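Local structure of Exo-arabinanase (Penicillium chrysogenum, 3A72) at residues V70-N75 with D115-Y119; V192-V196 with E246-S250; V209-P214 with P268-W272; P236-L241 with P252-L256; G276-I282 with I294-G299. The protein probably hydrolyses the alpha-1,5 linkages of arabinan as an exo-acting glycoside hydrolase, and here holds arabinobiose in its pocket. All blocks are in the same frame, centred on the assembly; numbering follows the deposited sequence.

Interaction 1: residues V70-N75 with D115-Y119; sequences VHDTVN and DIVLY
Tyr119 reaches the 70-75 loop because its CG lies anti to the carbonyl carbon (chi1 -82°), and Thr73 answers with OG1 set between backbone N and carbonyl carbon (chi1 60°). The two hydroxyls meet at 2.8 Å (Thr73 OG1 to Tyr119 OH) in a hydrogen bond made in the plane of the ring, at its edge. In this six-bladed beta-propeller the contact joins neighbouring blades: the loop leaves the outermost strand of one, 65-70, and folds against strand 114-121 of the next. Val70 places CG1 over a face of the Tyr119 ring, 4.1 Å from its centroid and displaced toward the rim, a CH-pi contact. Farther along, Val74 CG1 touches both Tyr119 OH (3.5 Å) and Val117 CG1 (4.1 Å), the two valine side chains sliding past each other. Asn75 ND2 also points to Asp115 OD2 at 2.9 Å, but that oxygen is crowded by another atom of the model, so the bond is doubtful; Asn75 ND2 has a second partner in Ser106 OG. Asp72 OD2 ties the loop outward to Ser106 OG and Gly78 N. From within, in an Asx motif, Asp72 OD1 receives Asn75 N at 2.9 Å, from 42° above the carboxylate plane.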
# COMPACT_ATOMS: atom_id res chain seq x y z
N VAL A 70 16.93 -4.03 1.56
CA VAL A 70 16.41 -5.38 1.76
C VAL A 70 16.68 -6.15 0.47
O VAL A 70 16.11 -5.84 -0.59
CB VAL A 70 14.95 -5.40 2.16
CG1 VAL A 70 14.58 -6.82 2.64
CG2 VAL A 70 14.65 -4.36 3.27
N HIS A 71 17.58 -7.14 0.56
CA HIS A 71 17.96 -7.96 -0.57
C HIS A 71 17.22 -9.30 -0.54
O HIS A 71 16.80 -9.80 0.51
CB HIS A 71 19.45 -8.23 -0.55
CG HIS A 71 20.30 -7.04 -0.65
ND1 HIS A 71 20.70 -6.47 -1.82
CD2 HIS A 71 20.83 -6.29 0.33
CE1 HIS A 71 21.46 -5.38 -1.53
NE2 HIS A 71 21.56 -5.27 -0.26
N ASP A 72 17.12 -9.89 -1.76
CA ASP A 72 16.44 -11.17 -1.91
C ASP A 72 17.37 -12.31 -1.55
O ASP A 72 17.95 -13.01 -2.39
CB ASP A 72 15.95 -11.34 -3.34
CG ASP A 72 15.04 -12.58 -3.49
OD1 ASP A 72 14.89 -13.34 -2.50
OD2 ASP A 72 14.51 -12.74 -4.62
N THR A 73 17.56 -12.50 -0.23
CA THR A 73 18.39 -13.54 0.29
C THR A 73 17.73 -14.92 0.22
O THR A 73 18.41 -15.93 0.31
CB THR A 73 18.79 -13.25 1.76
OG1 THR A 73 17.60 -13.18 2.52
CG2 THR A 73 19.60 -11.98 1.84
N VAL A 74 16.39 -14.96 0.07
CA VAL A 74 15.69 -16.24 0.08
C VAL A 74 15.72 -16.89 -1.31
O VAL A 74 16.00 -18.13 -1.38
CB VAL A 74 14.30 -16.08 0.66
CG1 VAL A 74 13.43 -15.10 -0.08
CG2 VAL A 74 13.68 -17.48 0.73
N ASN A 75 15.46 -16.16 -2.37
CA ASN A 75 15.42 -16.71 -3.71
C ASN A 75 16.54 -16.27 -4.63
O ASN A 75 16.84 -16.94 -5.60
CB ASN A 75 14.11 -16.34 -4.40
CG ASN A 75 12.88 -16.91 -3.73
OD1 ASN A 75 12.89 -18.02 -3.19
ND2 ASN A 75 11.78 -16.16 -3.81
N ASP A 115 6.32 -14.05 -5.64
CA ASP A 115 6.48 -14.66 -4.34
C ASP A 115 6.51 -13.55 -3.30
O ASP A 115 7.52 -12.84 -3.15
CB ASP A 115 7.74 -15.50 -4.29
CG ASP A 115 8.00 -16.23 -3.04
OD1 ASP A 115 7.21 -16.24 -2.09
OD2 ASP A 115 9.09 -16.91 -2.97
N ILE A 116 5.40 -13.37 -2.60
CA ILE A 116 5.32 -12.37 -1.52
C ILE A 116 6.01 -12.96 -0.32
O ILE A 116 5.54 -13.97 0.25
CB ILE A 116 3.87 -11.97 -1.22
CG1 ILE A 116 3.21 -11.35 -2.43
CG2 ILE A 116 3.84 -11.05 -0.02
CD1 ILE A 116 1.71 -11.17 -2.29
N VAL A 117 7.12 -12.34 0.05
CA VAL A 117 7.99 -12.76 1.15
C VAL A 117 7.95 -11.70 2.26
O VAL A 117 7.63 -10.54 2.03
CB VAL A 117 9.40 -13.01 0.65
CG1 VAL A 117 9.44 -14.22 -0.29
CG2 VAL A 117 10.06 -11.78 0.04
N LEU A 118 8.28 -12.15 3.45
CA LEU A 118 8.28 -11.36 4.67
C LEU A 118 9.68 -11.34 5.29
O LEU A 118 10.23 -12.40 5.58
CB LEU A 118 7.25 -11.92 5.69
CG LEU A 118 7.03 -11.04 6.91
CD1 LEU A 118 6.33 -9.77 6.57
CD2 LEU A 118 6.27 -11.85 7.96
N TYR A 119 10.21 -10.14 5.49
CA TYR A 119 11.47 -9.84 6.15
C TYR A 119 11.17 -9.05 7.43
O TYR A 119 10.20 -8.32 7.54
CB TYR A 119 12.39 -9.00 5.22
CG TYR A 119 13.13 -9.89 4.25
CD1 TYR A 119 14.45 -10.21 4.45
CD2 TYR A 119 12.51 -10.45 3.13
CE1 TYR A 119 15.14 -11.03 3.58
CE2 TYR A 119 13.16 -11.30 2.27
CZ TYR A 119 14.48 -11.59 2.49
OH TYR A 119 15.09 -12.49 1.62

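Interaction 2: residues V192-V196 with E246-S250; sequences VVEDV and ENIAS
Asp195 and Ile248 form the tight, buried part of this contact. Their CB atoms lie 3.8 Å apart, and the carboxylate stem of Asp195 rests obliquely against the isoleucine, near CB and CG1. With CG1 anti to the carbonyl carbon (chi1 -55°), Ile248 leaves its CG2 branch to meet Val196 CG2 at 4.1 Å. Tyr220, on strand 218-225 of the blade that carries Ile248, touches all three. At the edge of this packing a water bridges the segments, donating to Asp195 OD1 (2.7 Å) and accepting from Ile248 N (2.8 Å); no direct hydrogen bond spans them. The solvent side begins at Ala249, which is exposed yet close to the strand backbone: its CA approaches Asp195 O at 3.1 Å as a CA-H...O contact, while Ala249 CB sits 3.4 Å from Asp195 O. Looser still is the far end, where Val193 CG1 comes no nearer than 4.5 Å to Glu246 O, an oxygen that accepts from His180, and the Glu246 carboxylate turns to a salt bridge with Lys160. Asp195 and Val196 together face Met178 in a classic beta bulge, and the arrangement is a blade-to-blade contact of a beta-propeller: the bulged last strand of one blade meets the 246-250 loop of the next.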
# COMPACT_ATOMS: atom_id res chain seq x y z
N VAL A 192 -5.72 -19.48 2.28
CA VAL A 192 -6.21 -18.33 1.55
C VAL A 192 -7.70 -18.14 1.79
O VAL A 192 -8.50 -19.06 1.57
CB VAL A 192 -5.91 -18.50 0.02
CG1 VAL A 192 -6.46 -17.33 -0.76
CG2 VAL A 192 -4.39 -18.65 -0.14
N VAL A 193 -8.11 -16.95 2.16
CA VAL A 193 -9.50 -16.53 2.36
C VAL A 193 -9.86 -15.54 1.28
O VAL A 193 -9.21 -14.51 1.16
CB VAL A 193 -9.70 -15.94 3.76
CG1 VAL A 193 -11.14 -15.47 3.94
CG2 VAL A 193 -9.36 -16.97 4.80
N GLU A 194 -10.89 -15.84 0.49
CA GLU A 194 -11.35 -14.89 -0.52
C GLU A 194 -12.11 -13.74 0.11
O GLU A 194 -13.06 -13.95 0.87
CB GLU A 194 -12.25 -15.61 -1.53
CG GLU A 194 -11.56 -16.75 -2.23
CD GLU A 194 -10.60 -16.29 -3.26
OE1 GLU A 194 -10.58 -15.17 -3.80
OE2 GLU A 194 -9.83 -17.19 -3.71
N ASP A 195 -11.71 -12.54 -0.16
CA ASP A 195 -12.35 -11.34 0.38
C ASP A 195 -13.26 -10.65 -0.64
O ASP A 195 -14.38 -10.29 -0.30
CB ASP A 195 -11.25 -10.39 0.88
CG ASP A 195 -10.62 -10.84 2.15
OD1 ASP A 195 -11.26 -11.57 2.95
OD2 ASP A 195 -9.43 -10.43 2.38
N VAL A 196 -12.72 -10.42 -1.84
CA VAL A 196 -13.47 -9.71 -2.86
C VAL A 196 -13.41 -10.54 -4.15
O VAL A 196 -12.33 -10.71 -4.74
CB VAL A 196 -12.97 -8.28 -3.08
CG1 VAL A 196 -13.76 -7.64 -4.22
CG2 VAL A 196 -13.07 -7.46 -1.81
N GLU A 246 -11.05 -9.80 9.27
CA GLU A 246 -10.93 -11.06 8.55
C GLU A 246 -12.22 -11.42 7.75
O GLU A 246 -12.18 -12.47 7.08
CB GLU A 246 -10.57 -12.19 9.50
CG GLU A 246 -9.17 -12.06 10.06
CD GLU A 246 -8.76 -13.17 11.00
OE1 GLU A 246 -9.01 -14.36 10.67
OE2 GLU A 246 -8.14 -12.87 12.03
N ASN A 247 -13.25 -10.62 7.85
CA ASN A 247 -14.48 -10.91 7.15
C ASN A 247 -14.85 -9.72 6.30
O ASN A 247 -15.50 -8.74 6.77
CB ASN A 247 -15.61 -11.28 8.13
CG ASN A 247 -16.88 -11.67 7.39
OD1 ASN A 247 -16.97 -11.63 6.15
ND2 ASN A 247 -17.89 -12.08 8.16
N ILE A 248 -14.42 -9.79 5.06
CA ILE A 248 -14.66 -8.74 4.05
C ILE A 248 -15.72 -9.18 3.02
O ILE A 248 -16.48 -8.35 2.50
CB ILE A 248 -13.32 -8.39 3.34
CG1 ILE A 248 -12.24 -8.00 4.37
CG2 ILE A 248 -13.49 -7.36 2.26
CD1 ILE A 248 -12.57 -6.76 5.21
N ALA A 249 -15.79 -10.49 2.74
CA ALA A 249 -16.63 -10.99 1.66
C ALA A 249 -18.10 -10.74 1.92
O ALA A 249 -18.91 -10.67 0.97
CB ALA A 249 -16.36 -12.46 1.45
N SER A 250 -18.53 -10.66 3.17
CA SER A 250 -19.94 -10.48 3.49
C SER A 250 -20.37 -9.02 3.41
O SER A 250 -21.53 -8.74 3.53
CB SER A 250 -20.23 -11.05 4.86
OG SER A 250 -19.58 -10.34 5.88
O HOH W 1 -13.69 -12.20 3.80

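Interaction 3: residues V209-P214 with P268-W272; sequences VVTKLP and PYAVW
Two CH-pi contacts dominate where Val209 meets Tyr269 and Pro214 meets Trp272. Val209 CG1, anti to the backbone N (chi1 172°), stands over the centre of the Tyr269 ring, 3.9 Å from the centroid and only 4° off the normal. At the other end Pro214 lays its ring obliquely on the Trp272 indole, CD being 3.3 Å above the plane and nearest to Trp272 CE2; the indole NE1 is engaged by Asn279 O beyond the segments. Simple van der Waals packing fills the interval. Val209 CG2 nears Pro268 O at 3.4 Å, Thr211 CG2 touches Ala270 CB at 4.1 Å, and Leu213 CD2 lies 4.2 Å from Trp272 CD1. Polar contact is left to one water, which donates to Val210 O (2.8 Å) and Ala270 O (2.7 Å). Strands 209-212 and 269-272 run nearly parallel, 8° apart with axes 6.0 Å distant, yet share no hydrogen bond: each is the first strand of its own propeller blade, and its backbone bonds go to strand 218-225 or 281-285. Adjacent blades near the middle of the propeller are thus joined here by side-chain packing and a shared water, not by a continuous sheet.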
# COMPACT_ATOMS: atom_id res chain seq x y z
N VAL A 209 -6.22 -1.75 0.47
CA VAL A 209 -5.60 -0.95 1.50
C VAL A 209 -6.64 -0.78 2.62
O VAL A 209 -7.82 -0.54 2.32
CB VAL A 209 -5.08 0.40 0.97
CG1 VAL A 209 -4.60 1.32 2.10
CG2 VAL A 209 -3.98 0.19 -0.06
N VAL A 210 -6.23 -0.89 3.89
CA VAL A 210 -7.20 -0.89 5.01
C VAL A 210 -6.79 0.18 5.99
O VAL A 210 -5.59 0.36 6.28
CB VAL A 210 -7.25 -2.26 5.68
CG1 VAL A 210 -8.27 -2.28 6.80
CG2 VAL A 210 -7.58 -3.34 4.67
N THR A 211 -7.76 0.84 6.58
CA THR A 211 -7.53 1.70 7.75
C THR A 211 -8.63 1.45 8.77
O THR A 211 -9.82 1.37 8.44
CB THR A 211 -7.39 3.17 7.35
OG1 THR A 211 -6.92 3.93 8.49
CG2 THR A 211 -8.63 3.85 6.88
N LYS A 212 -8.26 1.36 10.06
CA LYS A 212 -9.21 1.17 11.12
C LYS A 212 -9.83 2.50 11.55
O LYS A 212 -9.13 3.50 11.78
CB LYS A 212 -8.52 0.50 12.31
CG LYS A 212 -9.51 0.02 13.36
CD LYS A 212 -8.81 -0.72 14.50
CE LYS A 212 -9.82 -1.36 15.45
NZ LYS A 212 -9.12 -2.03 16.56
N LEU A 213 -11.14 2.53 11.71
CA LEU A 213 -11.88 3.71 12.09
C LEU A 213 -12.12 3.73 13.60
O LEU A 213 -12.04 2.68 14.27
CB LEU A 213 -13.22 3.70 11.36
CG LEU A 213 -13.11 3.65 9.82
CD1 LEU A 213 -14.48 3.74 9.18
CD2 LEU A 213 -12.17 4.71 9.28
N PRO A 214 -12.41 4.89 14.17
CA PRO A 214 -12.48 5.02 15.64
C PRO A 214 -13.65 4.32 16.29
O PRO A 214 -13.65 4.18 17.50
CB PRO A 214 -12.53 6.55 15.85
CG PRO A 214 -13.14 7.07 14.55
CD PRO A 214 -12.44 6.22 13.51
N PRO A 268 -5.80 2.86 -4.86
CA PRO A 268 -6.15 3.75 -3.73
C PRO A 268 -5.20 3.61 -2.56
O PRO A 268 -4.51 2.60 -2.36
CB PRO A 268 -7.53 3.21 -3.30
CG PRO A 268 -7.43 1.72 -3.60
CD PRO A 268 -6.68 1.66 -4.90
N TYR A 269 -5.23 4.63 -1.71
CA TYR A 269 -4.64 4.56 -0.38
C TYR A 269 -5.61 5.26 0.56
O TYR A 269 -6.19 6.28 0.19
CB TYR A 269 -3.22 5.18 -0.34
CG TYR A 269 -2.36 4.48 0.71
CD1 TYR A 269 -1.49 3.47 0.32
CD2 TYR A 269 -2.44 4.77 2.07
CE1 TYR A 269 -0.71 2.80 1.24
CE2 TYR A 269 -1.69 4.07 2.99
CZ TYR A 269 -0.83 3.10 2.57
OH TYR A 269 -0.05 2.37 3.46
N ALA A 270 -5.78 4.75 1.77
CA ALA A 270 -6.69 5.36 2.76
C ALA A 270 -6.01 5.40 4.13
O ALA A 270 -5.34 4.43 4.51
CB ALA A 270 -7.96 4.56 2.90
N VAL A 271 -6.25 6.46 4.85
CA VAL A 271 -5.80 6.68 6.22
C VAL A 271 -6.93 7.39 6.99
O VAL A 271 -7.88 7.87 6.40
CB VAL A 271 -4.49 7.51 6.27
CG1 VAL A 271 -3.36 6.73 5.66
CG2 VAL A 271 -4.67 8.88 5.64
N TRP A 272 -6.75 7.46 8.29
CA TRP A 272 -7.68 8.16 9.18
C TRP A 272 -6.90 9.01 10.18
O TRP A 272 -5.92 8.56 10.73
CB TRP A 272 -8.62 7.15 9.89
CG TRP A 272 -9.52 7.84 10.88
CD1 TRP A 272 -10.73 8.37 10.65
CD2 TRP A 272 -9.25 8.06 12.27
NE1 TRP A 272 -11.26 8.93 11.79
CE2 TRP A 272 -10.36 8.75 12.81
CE3 TRP A 272 -8.19 7.74 13.11
CZ2 TRP A 272 -10.44 9.13 14.13
CZ3 TRP A 272 -8.24 8.12 14.45
CH2 TRP A 272 -9.36 8.79 14.93
O HOH W 2 -3.88 2.57 5.89

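Interaction 4: residues P236-L241 with P252-L256; sequences PLYYRL and PGQRL
Tyr238 and Arg255 cross obliquely, ring and guanidinium planes turned 69° apart. Arg255 CB rides over the tyrosine face, 3.9 Å from the ring centroid, and a bend at chi3 (-70°) brings the guanidinium round to the hydroxyl. There Tyr238 OH accepts from NE of Arg255 at 3.1 Å and, weakly, from NH2 of Arg255 at 3.0 Å. Pro236 CB lies over a guanidinium face, 3.6 Å from Arg255 NH1, and Phe228 adds a cation-pi contact. Tyr238 and Arg255 share one face of a beta hairpin that closes the outer edge of a propeller blade, strand 254-255 being its last. They form the antiparallel non-hydrogen-bonded pair; Tyr239 and Gln254 form the hydrogen-bonded one, with Tyr239 N to Gln254 O at 2.9 Å and Gln254 N to Tyr239 O at 2.8 Å. On the opposite face Tyr239 lies alongside Gln254, both pointing the same way. The ring and amide planes differ by 41°, with Gln254 OE1 3.4 Å from Tyr239 CE1. Leu256 crosses this ring at about a right angle, its CB at the edge, 3.8 Å from Tyr239 CE2.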
# COMPACT_ATOMS: atom_id res chain seq x y z
N PRO A 236 -12.79 2.36 -10.91
CA PRO A 236 -13.29 3.24 -9.83
C PRO A 236 -12.94 2.70 -8.47
O PRO A 236 -12.87 1.49 -8.22
CB PRO A 236 -14.80 3.19 -10.02
CG PRO A 236 -15.03 1.85 -10.70
CD PRO A 236 -13.88 1.72 -11.67
N LEU A 237 -12.77 3.63 -7.53
CA LEU A 237 -12.52 3.25 -6.15
C LEU A 237 -13.82 2.80 -5.48
O LEU A 237 -14.88 3.44 -5.59
CB LEU A 237 -11.91 4.39 -5.34
CG LEU A 237 -10.59 4.90 -5.89
CD1 LEU A 237 -9.98 5.85 -4.86
CD2 LEU A 237 -9.64 3.80 -6.30
N TYR A 238 -13.72 1.68 -4.76
CA TYR A 238 -14.79 1.09 -3.95
C TYR A 238 -14.26 0.82 -2.57
O TYR A 238 -13.05 0.65 -2.36
CB TYR A 238 -15.27 -0.26 -4.56
CG TYR A 238 -16.33 -0.14 -5.61
CD1 TYR A 238 -16.11 0.50 -6.82
CD2 TYR A 238 -17.59 -0.67 -5.39
CE1 TYR A 238 -17.12 0.60 -7.75
CE2 TYR A 238 -18.63 -0.60 -6.34
CZ TYR A 238 -18.39 0.05 -7.52
OH TYR A 238 -19.35 0.16 -8.49
N TYR A 239 -15.17 0.75 -1.58
CA TYR A 239 -14.79 0.31 -0.26
C TYR A 239 -15.85 -0.60 0.31
O TYR A 239 -17.01 -0.64 -0.09
CB TYR A 239 -14.52 1.47 0.64
CG TYR A 239 -15.51 2.61 0.78
CD1 TYR A 239 -16.49 2.61 1.77
CD2 TYR A 239 -15.41 3.70 -0.05
CE1 TYR A 239 -17.37 3.68 1.90
CE2 TYR A 239 -16.26 4.78 0.12
CZ TYR A 239 -17.23 4.78 1.08
OH TYR A 239 -18.01 5.92 1.22
N ARG A 240 -15.38 -1.37 1.29
CA ARG A 240 -16.21 -2.24 2.13
C ARG A 240 -15.91 -1.89 3.57
O ARG A 240 -14.80 -1.54 3.94
CB ARG A 240 -15.91 -3.70 1.84
CG ARG A 240 -16.47 -4.14 0.51
CD ARG A 240 -16.01 -5.50 0.08
NE ARG A 240 -16.46 -5.84 -1.27
CZ ARG A 240 -16.92 -7.02 -1.65
NH1 ARG A 240 -17.05 -8.05 -0.84
NH2 ARG A 240 -17.21 -7.18 -2.94
N LEU A 241 -16.96 -2.00 4.41
CA LEU A 241 -16.87 -1.71 5.82
C LEU A 241 -17.21 -2.95 6.63
O LEU A 241 -18.28 -3.56 6.40
CB LEU A 241 -17.84 -0.57 6.15
CG LEU A 241 -17.34 0.79 5.59
CD1 LEU A 241 -18.45 1.71 5.21
CD2 LEU A 241 -16.35 1.40 6.61
N PRO A 252 -21.11 -5.64 1.39
CA PRO A 252 -21.34 -5.19 -0.01
C PRO A 252 -20.38 -4.07 -0.33
O PRO A 252 -20.06 -3.21 0.48
CB PRO A 252 -22.78 -4.71 -0.01
CG PRO A 252 -23.01 -4.33 1.40
CD PRO A 252 -22.26 -5.31 2.27
N GLY A 253 -19.94 -4.03 -1.58
CA GLY A 253 -19.10 -2.95 -2.03
C GLY A 253 -19.87 -1.66 -2.19
O GLY A 253 -20.99 -1.65 -2.72
N GLN A 254 -19.21 -0.57 -1.88
CA GLN A 254 -19.76 0.78 -1.97
C GLN A 254 -18.86 1.63 -2.86
O GLN A 254 -17.64 1.76 -2.59
CB GLN A 254 -19.83 1.39 -0.58
CG GLN A 254 -20.49 2.76 -0.54
CD GLN A 254 -20.68 3.34 0.84
OE1 GLN A 254 -20.63 2.63 1.87
NE2 GLN A 254 -20.99 4.60 0.85
N ARG A 255 -19.37 2.19 -3.93
CA ARG A 255 -18.59 3.06 -4.81
C ARG A 255 -18.34 4.37 -4.07
O ARG A 255 -19.25 4.99 -3.51
CB ARG A 255 -19.32 3.30 -6.12
CG ARG A 255 -18.54 4.15 -7.09
CD ARG A 255 -19.22 4.35 -8.42
NE ARG A 255 -19.28 3.15 -9.24
CZ ARG A 255 -18.79 2.94 -10.44
NH1 ARG A 255 -18.12 3.90 -11.14
NH2 ARG A 255 -18.94 1.76 -11.04
N LEU A 256 -17.10 4.83 -4.10
CA LEU A 256 -16.76 6.13 -3.50
C LEU A 256 -17.29 7.23 -4.42
O LEU A 256 -16.88 7.31 -5.58
CB LEU A 256 -15.25 6.19 -3.26
CG LEU A 256 -14.71 7.35 -2.45
CD1 LEU A 256 -13.34 7.01 -1.92
CD2 LEU A 256 -14.64 8.67 -3.24
O HOH W 3 -15.06 5.81 -7.01
O HOH W 4 -19.58 -2.09 2.88

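Interaction 5: residues G276-I282 with I294-G299; sequences GGENGTI and INKALG
Ile282 and Asn295 exchange both backbone bonds of an antiparallel hydrogen-bonded pair, Ile282 N to Asn295 O and Asn295 N to Ile282 O each measuring 2.9 Å. Beyond the pair, side chains and waters take over. Lys296, extended beyond CG, carries NZ to Gly276 O at 3.0 Å, in the carbonyl plane and on a lone pair; Leu355 O at the chain end is a second acceptor for the same ammonium. Thr281 OG1 runs beside the lysine chain and bonds to Tyr275 O. Lys296 O is served by two waters: one also bonds to Asn279 N and Gly280 O, the other accepts from Asn279 ND2. A third takes the N-H of Leu298 at 2.9 Å. The Asn279 side chain crosses Leu298 at about a right angle, and Asn279 OD1 is 3.7 Å from Leu298 CD1. Ile282 CD1 in turn presses on the backbone of Leu298, 3.6 Å from its C. Asn295 OD1 is gripped twice, by Ala297 N and Gly299 N from opposite faces of the amide plane, at 2.9 Å each, while its ND2 donates to Glu300 O. A type I turn at Gly277-Gly280 and an Asx turn at Asn295 flank the open end of a propeller-blade hairpin.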
# COMPACT_ATOMS: atom_id res chain seq x y z
N GLY A 276 -10.36 17.07 12.30
CA GLY A 276 -11.41 17.45 11.41
C GLY A 276 -12.82 17.39 11.86
O GLY A 276 -13.71 17.91 11.19
N GLY A 277 -13.08 16.74 13.00
CA GLY A 277 -14.40 16.62 13.56
C GLY A 277 -14.48 15.48 14.55
O GLY A 277 -13.47 14.77 14.80
N GLU A 278 -15.68 15.25 15.09
CA GLU A 278 -15.87 14.28 16.15
C GLU A 278 -15.57 12.85 15.72
O GLU A 278 -15.23 12.02 16.54
CB GLU A 278 -17.31 14.39 16.62
CG GLU A 278 -17.70 13.17 17.43
CD GLU A 278 -19.13 12.71 17.26
OE1 GLU A 278 -19.90 12.98 16.30
OE2 GLU A 278 -19.52 11.99 18.19
N ASN A 279 -15.73 12.53 14.43
CA ASN A 279 -15.40 11.21 13.89
C ASN A 279 -14.05 11.18 13.19
O ASN A 279 -13.76 10.22 12.47
CB ASN A 279 -16.53 10.81 12.91
CG ASN A 279 -17.78 10.34 13.64
OD1 ASN A 279 -17.71 9.73 14.67
ND2 ASN A 279 -18.94 10.41 13.09
N GLY A 280 -13.26 12.24 13.33
CA GLY A 280 -12.06 12.39 12.54
C GLY A 280 -12.40 12.44 11.06
O GLY A 280 -13.50 12.68 10.65
N THR A 281 -11.36 12.16 10.26
CA THR A 281 -11.43 12.27 8.81
C THR A 281 -10.72 11.07 8.18
O THR A 281 -9.56 10.84 8.47
CB THR A 281 -10.80 13.58 8.33
OG1 THR A 281 -11.38 14.70 9.04
CG2 THR A 281 -11.06 13.82 6.87
N ILE A 282 -11.42 10.41 7.28
CA ILE A 282 -10.79 9.44 6.37
C ILE A 282 -10.26 10.22 5.19
O ILE A 282 -10.98 11.08 4.64
CB ILE A 282 -11.77 8.34 5.91
CG1 ILE A 282 -12.52 7.68 7.05
CG2 ILE A 282 -11.01 7.29 5.06
CD1 ILE A 282 -13.65 6.78 6.59
N ILE A 294 -11.77 13.43 1.09
CA ILE A 294 -11.93 13.29 2.52
C ILE A 294 -13.36 12.99 2.90
O ILE A 294 -14.33 13.33 2.20
CB ILE A 294 -11.38 14.53 3.27
CG1 ILE A 294 -12.24 15.80 3.08
CG2 ILE A 294 -9.94 14.76 2.87
CD1 ILE A 294 -11.83 16.95 3.97
N ASN A 295 -13.52 12.40 4.10
CA ASN A 295 -14.85 12.04 4.60
C ASN A 295 -14.84 12.13 6.12
O ASN A 295 -14.06 11.40 6.80
CB ASN A 295 -15.24 10.65 4.13
CG ASN A 295 -16.68 10.36 4.38
OD1 ASN A 295 -17.11 10.30 5.54
ND2 ASN A 295 -17.45 10.11 3.35
N LYS A 296 -15.68 13.00 6.67
CA LYS A 296 -15.75 13.29 8.12
C LYS A 296 -16.90 12.54 8.77
O LYS A 296 -17.24 12.84 9.92
CB LYS A 296 -15.89 14.79 8.32
CG LYS A 296 -14.66 15.55 7.86
CD LYS A 296 -14.76 17.03 8.22
CE LYS A 296 -13.50 17.80 7.86
NZ LYS A 296 -13.60 19.17 8.51
N ALA A 297 -17.49 11.59 8.06
CA ALA A 297 -18.64 10.83 8.52
C ALA A 297 -18.43 9.34 8.36
O ALA A 297 -19.36 8.58 8.05
CB ALA A 297 -19.89 11.30 7.82
N LEU A 298 -17.18 8.89 8.57
CA LEU A 298 -16.88 7.45 8.63
C LEU A 298 -17.22 6.72 7.34
O LEU A 298 -17.40 5.50 7.34
CB LEU A 298 -17.54 6.79 9.85
CG LEU A 298 -17.12 7.42 11.19
CD1 LEU A 298 -18.00 6.90 12.33
CD2 LEU A 298 -15.65 7.13 11.46
N GLY A 299 -17.23 7.44 6.21
CA GLY A 299 -17.57 6.81 4.94
C GLY A 299 -19.00 7.00 4.52
O GLY A 299 -19.40 6.55 3.42
O HOH W 5 -15.58 14.01 11.95
O HOH W 6 -19.38 13.08 11.40
O HOH W 7 -14.66 10.08 9.32

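Interactions 4 and 5 each zip up neighbouring strands within a blade, and both include direct backbone pairing, supplemented by side chains and water. Interactions 1, 2 and 3 join different blades, by a hydroxyl bond and a CH-pi contact in 1, packing and a water in 2, and CH-pi contacts and a water in 3. Interaction 3 lies closest to the propeller's centre, about 10 Å from the centre of the chain, yet interactions 1 to 4 are all partly buried; interaction 5 is the buried one, although it lies farthest out. Four of the five form a connected group: interactions 3 and 5 meet through Trp272, Tyr239 OH of interaction 4 probably bonds to Gly299 O, and Arg240 of interaction 4 packs on interaction 2. Interaction 1 stands apart.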